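Local coordinates for protein CCMAN5 (PDB 2XSG) that hydrolyses alpha-mannosidic linkages as a bacterial family GH92 glycosidase, and can probably be used to uncap mannose-6-phosphate on yeast-made glycans, at residues A[717-731]-A[745-758]. Residues are numbered along the deposited sequence; the frame is centred on the assembly and turned at random.
Sequences DAFYVQSATLDGATF and ADLAFRMGEQPSDW
Strands 720-726 and 746-752 pair antiparallel in a mixed sheet of the GH92 catalytic region, with a classic beta bulge where Gln722 and Ser723 both face Arg750. At the bulge Gln722 N donates to Arg750 O at a short 2.6 Å, and Arg750 N donates to Ser723 O. Val721, Ala724, Leu726, Leu747, Phe749 and Met751 share one face of the pair, whereas Ser723, Thr725, Ala748 and Arg750 lie on the other.

Beyond Gly752 the chain folds back over strand 720-726 and brings Trp758 against it. CG1 of Val721, anti to the backbone N (chi1 175°), sits over one indole face, 3.9 Å from the centroid of the six-membered ring, in a CH-pi contact. The same methyl meets Phe749 CD1, while CG2 lies against Met751 SD; a branched side chain thus serves three neighbours. Ala724 is small enough for Phe749 CD1 to come within 3.5 Å of its CB. Phe749 also packs on Val709 of strand 706-712.

Tyr720 lies alongside Pro755, whose CD stands over the phenol ring 21° off its normal, and CE1 of Phe719 approaches the opposite face, offset toward the rim; the flat phenol offers two broad faces, and the compact, rigid proline ring can lie close against one of them. On the face that bears Ser723 and Arg750, Ser723 OG lies 3.5 Å above the guanidinium plane of Arg750, offset toward its rim.

Ser756 OG accepts from Trp758 N, which makes an ST turn, and donates to a lone pair of Val721 O, tying the returning chain to the strand. At the type I' beta turn from Leu726 to Ala729, Asp727 OD1 takes Asp746 N at 2.7 Å. Tryptophan adds a polar edge to its broad face: NE1 donates in the ring plane to Phe731 O at 2.8 Å.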
# COMPACT_ATOMS: atom_id res chain seq x y z
N ASP A 717 1.80 -28.57 8.76
CA ASP A 717 1.43 -29.68 7.90
C ASP A 717 -0.09 -29.81 7.82
O ASP A 717 -0.62 -30.30 6.83
CB ASP A 717 2.02 -31.00 8.44
CG ASP A 717 3.54 -31.05 8.34
OD1 ASP A 717 4.09 -30.80 7.25
OD2 ASP A 717 4.18 -31.38 9.37
N ALA A 718 -0.78 -29.38 8.87
CA ALA A 718 -2.23 -29.50 8.92
C ALA A 718 -2.89 -28.20 8.47
O ALA A 718 -3.39 -27.42 9.29
CB ALA A 718 -2.71 -29.93 10.32
N PHE A 719 -2.92 -27.99 7.16
CA PHE A 719 -3.43 -26.74 6.60
C PHE A 719 -4.69 -26.94 5.74
O PHE A 719 -5.13 -26.02 5.05
CB PHE A 719 -2.32 -26.03 5.80
CG PHE A 719 -1.64 -26.91 4.78
CD1 PHE A 719 -2.27 -27.20 3.58
CD2 PHE A 719 -0.38 -27.45 5.04
CE1 PHE A 719 -1.65 -28.03 2.64
CE2 PHE A 719 0.25 -28.26 4.11
CZ PHE A 719 -0.39 -28.56 2.91
N TYR A 720 -5.25 -28.15 5.77
CA TYR A 720 -6.48 -28.47 5.02
C TYR A 720 -7.65 -28.48 5.98
O TYR A 720 -7.55 -29.02 7.09
CB TYR A 720 -6.41 -29.86 4.37
CG TYR A 720 -5.41 -30.04 3.24
CD1 TYR A 720 -5.63 -29.49 1.98
CD2 TYR A 720 -4.25 -30.79 3.43
CE1 TYR A 720 -4.74 -29.65 0.96
CE2 TYR A 720 -3.33 -30.97 2.39
CZ TYR A 720 -3.60 -30.40 1.15
OH TYR A 720 -2.72 -30.54 0.10
N VAL A 721 -8.77 -27.90 5.56
CA VAL A 721 -10.00 -27.91 6.36
C VAL A 721 -10.65 -29.28 6.25
O VAL A 721 -10.77 -29.81 5.16
CB VAL A 721 -10.96 -26.79 5.93
CG1 VAL A 721 -12.28 -26.88 6.68
CG2 VAL A 721 -10.30 -25.42 6.14
N GLN A 722 -11.02 -29.87 7.40
CA GLN A 722 -11.68 -31.19 7.43
C GLN A 722 -13.18 -31.04 7.63
O GLN A 722 -13.96 -31.84 7.14
CB GLN A 722 -11.11 -32.06 8.55
CG GLN A 722 -9.60 -32.17 8.55
CD GLN A 722 -9.04 -32.76 7.24
OE1 GLN A 722 -8.28 -32.10 6.51
NE2 GLN A 722 -9.39 -34.00 6.96
N SER A 723 -13.57 -30.02 8.40
CA SER A 723 -14.97 -29.73 8.68
C SER A 723 -15.01 -28.34 9.27
O SER A 723 -13.96 -27.79 9.62
CB SER A 723 -15.56 -30.75 9.65
OG SER A 723 -15.17 -30.46 10.98
N ALA A 724 -16.21 -27.77 9.39
CA ALA A 724 -16.37 -26.41 9.92
C ALA A 724 -17.71 -26.22 10.61
O ALA A 724 -18.67 -26.92 10.28
CB ALA A 724 -16.20 -25.39 8.80
N THR A 725 -17.76 -25.29 11.56
CA THR A 725 -19.03 -24.78 12.11
C THR A 725 -19.07 -23.26 12.09
O THR A 725 -18.03 -22.59 12.17
CB THR A 725 -19.33 -25.24 13.57
OG1 THR A 725 -18.33 -24.75 14.47
CG2 THR A 725 -19.45 -26.76 13.69
N LEU A 726 -20.29 -22.72 11.99
CA LEU A 726 -20.56 -21.29 12.08
C LEU A 726 -21.56 -21.07 13.22
O LEU A 726 -22.70 -21.55 13.15
CB LEU A 726 -21.12 -20.74 10.76
CG LEU A 726 -21.42 -19.23 10.74
CD1 LEU A 726 -20.14 -18.38 10.99
CD2 LEU A 726 -22.12 -18.80 9.44
N ASP A 727 -21.10 -20.39 14.27
CA ASP A 727 -21.91 -20.18 15.48
C ASP A 727 -22.53 -21.50 15.96
O ASP A 727 -23.74 -21.58 16.24
CB ASP A 727 -23.00 -19.14 15.22
CG ASP A 727 -22.44 -17.75 14.93
OD1 ASP A 727 -21.30 -17.45 15.32
OD2 ASP A 727 -23.16 -16.93 14.33
N GLY A 728 -21.69 -22.54 16.02
CA GLY A 728 -22.08 -23.86 16.54
C GLY A 728 -22.71 -24.85 15.57
O GLY A 728 -22.81 -26.03 15.88
N ALA A 729 -23.11 -24.37 14.39
CA ALA A 729 -23.87 -25.18 13.44
C ALA A 729 -23.02 -25.56 12.24
O ALA A 729 -22.19 -24.76 11.79
CB ALA A 729 -25.13 -24.42 12.98
N THR A 730 -23.23 -26.78 11.72
CA THR A 730 -22.46 -27.30 10.58
C THR A 730 -22.43 -26.28 9.45
O THR A 730 -23.47 -25.76 9.05
CB THR A 730 -23.03 -28.63 10.05
OG1 THR A 730 -23.09 -29.57 11.11
CG2 THR A 730 -22.11 -29.23 8.97
N PHE A 731 -21.24 -25.99 8.95
CA PHE A 731 -21.04 -24.99 7.92
C PHE A 731 -20.28 -25.61 6.74
O PHE A 731 -19.21 -26.20 6.92
CB PHE A 731 -20.26 -23.82 8.51
CG PHE A 731 -19.99 -22.72 7.53
CD1 PHE A 731 -21.04 -22.01 6.93
CD2 PHE A 731 -18.68 -22.36 7.24
CE1 PHE A 731 -20.78 -20.98 6.02
CE2 PHE A 731 -18.41 -21.32 6.35
CZ PHE A 731 -19.47 -20.64 5.73
N ALA A 745 -19.33 -13.31 14.52
CA ALA A 745 -19.54 -14.75 14.44
C ALA A 745 -18.36 -15.59 14.97
O ALA A 745 -17.23 -15.09 15.08
CB ALA A 745 -19.86 -15.15 13.01
N ASP A 746 -18.65 -16.84 15.32
CA ASP A 746 -17.63 -17.82 15.67
C ASP A 746 -17.49 -18.80 14.52
O ASP A 746 -18.35 -19.68 14.34
CB ASP A 746 -18.00 -18.61 16.94
CG ASP A 746 -17.98 -17.76 18.18
OD1 ASP A 746 -19.05 -17.56 18.77
OD2 ASP A 746 -16.89 -17.29 18.57
N LEU A 747 -16.43 -18.65 13.74
CA LEU A 747 -16.16 -19.56 12.63
C LEU A 747 -15.05 -20.51 13.09
O LEU A 747 -13.92 -20.09 13.32
CB LEU A 747 -15.75 -18.78 11.38
CG LEU A 747 -15.40 -19.51 10.07
CD1 LEU A 747 -16.61 -20.22 9.49
CD2 LEU A 747 -14.84 -18.52 9.06
N ALA A 748 -15.39 -21.78 13.24
CA ALA A 748 -14.47 -22.77 13.78
C ALA A 748 -14.14 -23.84 12.75
O ALA A 748 -15.01 -24.58 12.31
CB ALA A 748 -15.06 -23.42 15.01
N PHE A 749 -12.87 -23.93 12.38
CA PHE A 749 -12.43 -24.97 11.46
C PHE A 749 -11.73 -26.12 12.17
O PHE A 749 -11.07 -25.92 13.18
CB PHE A 749 -11.50 -24.38 10.39
CG PHE A 749 -12.16 -23.38 9.50
CD1 PHE A 749 -13.09 -23.78 8.55
CD2 PHE A 749 -11.85 -22.03 9.61
CE1 PHE A 749 -13.71 -22.85 7.73
CE2 PHE A 749 -12.46 -21.10 8.80
CZ PHE A 749 -13.38 -21.50 7.85
N ARG A 750 -11.90 -27.33 11.65
CA ARG A 750 -11.11 -28.49 12.08
C ARG A 750 -10.09 -28.77 10.97
O ARG A 750 -10.45 -29.03 9.83
CB ARG A 750 -12.03 -29.71 12.30
CG ARG A 750 -11.39 -30.94 12.96
CD ARG A 750 -12.41 -32.11 13.14
NE ARG A 750 -13.61 -31.67 13.87
CZ ARG A 750 -14.69 -32.43 14.12
NH1 ARG A 750 -14.76 -33.70 13.71
NH2 ARG A 750 -15.71 -31.90 14.79
N MET A 751 -8.80 -28.68 11.32
CA MET A 751 -7.72 -28.82 10.33
C MET A 751 -7.11 -30.21 10.34
O MET A 751 -7.19 -30.92 11.34
CB MET A 751 -6.64 -27.78 10.59
CG MET A 751 -7.16 -26.37 10.76
SD MET A 751 -8.04 -25.76 9.30
CE MET A 751 -6.75 -25.47 8.12
N GLY A 752 -6.48 -30.59 9.23
CA GLY A 752 -5.85 -31.90 9.12
C GLY A 752 -4.79 -31.89 8.03
O GLY A 752 -4.66 -30.94 7.26
N GLU A 753 -4.03 -32.97 7.96
CA GLU A 753 -2.86 -33.03 7.11
C GLU A 753 -3.16 -33.52 5.69
O GLU A 753 -2.29 -33.48 4.82
CB GLU A 753 -1.78 -33.90 7.78
CG GLU A 753 -1.20 -33.23 9.03
CD GLU A 753 -0.03 -33.98 9.64
OE1 GLU A 753 0.65 -34.73 8.91
OE2 GLU A 753 0.22 -33.80 10.86
N GLN A 754 -4.40 -33.98 5.47
CA GLN A 754 -4.82 -34.46 4.16
C GLN A 754 -5.97 -33.64 3.59
O GLN A 754 -6.78 -33.14 4.35
CB GLN A 754 -5.24 -35.94 4.23
CG GLN A 754 -4.41 -36.83 5.17
CD GLN A 754 -2.97 -36.97 4.71
OE1 GLN A 754 -2.69 -36.90 3.51
NE2 GLN A 754 -2.05 -37.19 5.66
N PRO A 755 -6.04 -33.51 2.25
CA PRO A 755 -7.21 -32.88 1.61
C PRO A 755 -8.51 -33.61 1.97
O PRO A 755 -8.52 -34.86 2.07
CB PRO A 755 -6.96 -33.04 0.10
CG PRO A 755 -5.56 -33.44 -0.06
CD PRO A 755 -5.04 -33.97 1.26
N SER A 756 -9.58 -32.85 2.16
CA SER A 756 -10.90 -33.42 2.39
C SER A 756 -11.88 -32.89 1.33
O SER A 756 -11.53 -31.98 0.56
CB SER A 756 -11.40 -33.09 3.80
OG SER A 756 -12.03 -31.83 3.84
N ASP A 757 -13.09 -33.44 1.31
CA ASP A 757 -14.15 -32.95 0.44
C ASP A 757 -15.04 -31.89 1.13
O ASP A 757 -16.12 -31.56 0.62
CB ASP A 757 -14.98 -34.13 -0.13
CG ASP A 757 -15.68 -34.95 0.96
OD1 ASP A 757 -15.60 -34.60 2.16
OD2 ASP A 757 -16.34 -35.96 0.60
N TRP A 758 -14.60 -31.35 2.27
CA TRP A 758 -15.32 -30.22 2.89
C TRP A 758 -15.51 -29.09 1.89
O TRP A 758 -14.58 -28.73 1.17
CB TRP A 758 -14.60 -29.65 4.13
CG TRP A 758 -15.33 -28.43 4.66
CD1 TRP A 758 -16.44 -28.44 5.46
CD2 TRP A 758 -15.06 -27.05 4.38
NE1 TRP A 758 -16.85 -27.16 5.72
CE2 TRP A 758 -16.02 -26.28 5.07
CE3 TRP A 758 -14.07 -26.38 3.63
CZ2 TRP A 758 -16.05 -24.87 5.03
CZ3 TRP A 758 -14.09 -24.97 3.59
CH2 TRP A 758 -15.08 -24.24 4.29
O HOH W 1 0.04 -32.09 5.06
O HOH W 2 -9.60 -29.85 2.52
O HOH W 3 -18.93 -22.12 15.41